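Local structure of amorpha-4,11-diene synthase (Artemisia annua, 4GAX) at residues A[54-57]-A[58-62]. The protein probably cyclises farnesyl diphosphate to a sesquiterpene, in an engineered variant of an Artemisia annua sesquiterpene synthase. Sequence-based numbering, arbitrary orientation.
Sequences QIVK and DLKKE
Gln54 and Asp58 meet one turn apart on the amphipathic helix 52-71, in the N-terminal terpene synthase region. Their flat ends are turned about 50° against each other. Gln54 NE2 donates to Asp58 OD2 at 2.9 Å, on the syn side of the carboxylate but out of its plane. Gln54 has CG anti to its own N (chi1 -174°), and the bend at chi2 brings the amide round to Asp58. The other carboxylate oxygen, Asp58 OD1, takes a salt bridge from Lys61 NZ at 2.7 Å, nearly in line with its C-O bond. Asp58 thus joins the residue four before it to the residue three after it. An alanine here would remove both acceptors, and would probably leave the Gln54 amide held on this face by little more than the weak bond from Lys57, and Lys61 without this counter-charge. Lys57 and Lys61 run side by side in the same direction, and Lys57 NZ makes a weak hydrogen bond to Gln54 OE1. Their ammonium nitrogens, Lys57 NZ and Lys61 NZ, stay 5.4 Å apart.

The apolar face of the helix is turned to helix 238-269. Ile55 and Leu59 lie alongside each other, with Ile55 CG2 3.9 Å from Leu59 CD1. Ile55 touches Leu246 there, Val56 touches Leu243, and Leu59 touches Thr239. The backbone N atoms of Asp58 to Glu62 each bond to the O four residues earlier, as Leu59 N does to Ile55 O. The Lys60 chain crosses Val56 at an angle and bends repeatedly. Its methylene CD rests 3.7 Å from Val56 CG1.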
loop_
_atom_site.group_PDB
_atom_site.type_symbol
_atom_site.label_atom_id
_atom_site.label_comp_id
_atom_site.label_asym_id
_atom_site.label_seq_id
_atom_site.Cartn_x
_atom_site.Cartn_y
_atom_site.Cartn_z
ATOM N N GLN A 54 -6.167 25.096 17.466
ATOM C CA GLN A 54 -5.282 26.244 17.642
ATOM C C GLN A 54 -3.842 25.854 17.953
ATOM O O GLN A 54 -2.902 26.413 17.381
ATOM C CB GLN A 54 -5.806 27.153 18.755
ATOM C CG GLN A 54 -5.009 28.434 18.901
ATOM C CD GLN A 54 -4.957 29.221 17.602
ATOM O OE1 GLN A 54 -5.962 29.345 16.898
ATOM N NE2 GLN A 54 -3.778 29.744 17.269
ATOM N N ILE A 55 -3.676 24.925 18.890
ATOM C CA ILE A 55 -2.356 24.415 19.236
ATOM C C ILE A 55 -1.688 23.894 17.972
ATOM O O ILE A 55 -0.540 24.227 17.679
ATOM C CB ILE A 55 -2.444 23.269 20.270
ATOM C CG1 ILE A 55 -2.895 23.800 21.636
ATOM C CG2 ILE A 55 -1.101 22.555 20.408
ATOM C CD1 ILE A 55 -1.818 24.552 22.394
ATOM N N VAL A 56 -2.431 23.098 17.213
ATOM C CA VAL A 56 -1.900 22.465 16.024
ATOM C C VAL A 56 -1.538 23.500 14.959
ATOM O O VAL A 56 -0.550 23.344 14.238
ATOM C CB VAL A 56 -2.884 21.400 15.485
ATOM C CG1 VAL A 56 -3.004 21.467 13.977
ATOM C CG2 VAL A 56 -2.454 20.011 15.935
ATOM N N LYS A 57 -2.322 24.569 14.880
ATOM C CA LYS A 57 -2.094 25.608 13.879
ATOM C C LYS A 57 -0.740 26.287 14.095
ATOM O O LYS A 57 0.048 26.449 13.155
ATOM C CB LYS A 57 -3.237 26.634 13.906
ATOM C CG LYS A 57 -3.136 27.726 12.853
ATOM C CD LYS A 57 -4.448 28.495 12.707
ATOM C CE LYS A 57 -4.784 29.296 13.957
ATOM N NZ LYS A 57 -6.101 29.989 13.833
ATOM N N ASP A 58 -0.462 26.655 15.342
ATOM C CA ASP A 58 0.800 27.304 15.688
ATOM C C ASP A 58 2.004 26.362 15.587
ATOM O O ASP A 58 3.114 26.787 15.235
ATOM C CB ASP A 58 0.705 27.923 17.076
ATOM C CG ASP A 58 -0.466 28.884 17.193
ATOM O OD1 ASP A 58 -0.662 29.701 16.265
ATOM O OD2 ASP A 58 -1.195 28.811 18.205
ATOM N N LEU A 59 1.791 25.085 15.895
ATOM C CA LEU A 59 2.840 24.093 15.682
ATOM C C LEU A 59 3.201 24.019 14.203
ATOM O O LEU A 59 4.379 23.964 13.848
ATOM C CB LEU A 59 2.398 22.716 16.171
ATOM C CG LEU A 59 2.359 22.533 17.691
ATOM C CD1 LEU A 59 1.736 21.184 18.035
ATOM C CD2 LEU A 59 3.760 22.645 18.289
ATOM N N LYS A 60 2.178 24.012 13.353
ATOM C CA LYS A 60 2.351 23.994 11.899
ATOM C C LYS A 60 3.243 25.121 11.393
ATOM O O LYS A 60 4.112 24.901 10.542
ATOM C CB LYS A 60 0.992 24.083 11.198
ATOM C CG LYS A 60 0.547 22.780 10.569
ATOM C CD LYS A 60 -0.683 22.205 11.250
ATOM C CE LYS A 60 -1.950 22.572 10.497
ATOM N NZ LYS A 60 -1.642 23.022 9.110
ATOM N N LYS A 61 3.026 26.324 11.914
ATOM C CA LYS A 61 3.808 27.486 11.501
ATOM C C LYS A 61 5.268 27.379 11.935
ATOM O O LYS A 61 6.169 27.856 11.239
ATOM C CB LYS A 61 3.209 28.767 12.080
ATOM C CG LYS A 61 1.724 28.948 11.814
ATOM C CD LYS A 61 1.274 30.334 12.263
ATOM C CE LYS A 61 -0.242 30.436 12.331
ATOM N NZ LYS A 61 -0.708 30.613 13.739
ATOM N N GLU A 62 5.510 26.799 13.105
ATOM C CA GLU A 62 6.882 26.609 13.561
ATOM C C GLU A 62 7.595 25.645 12.613
ATOM O O GLU A 62 8.759 25.846 12.267
ATOM C CB GLU A 62 6.916 26.030 14.977
ATOM C CG GLU A 62 6.241 26.875 16.036
ATOM C CD GLU A 62 6.391 26.272 17.427
ATOM O OE1 GLU A 62 7.484 25.732 17.726
ATOM O OE2 GLU A 62 5.416 26.325 18.213
#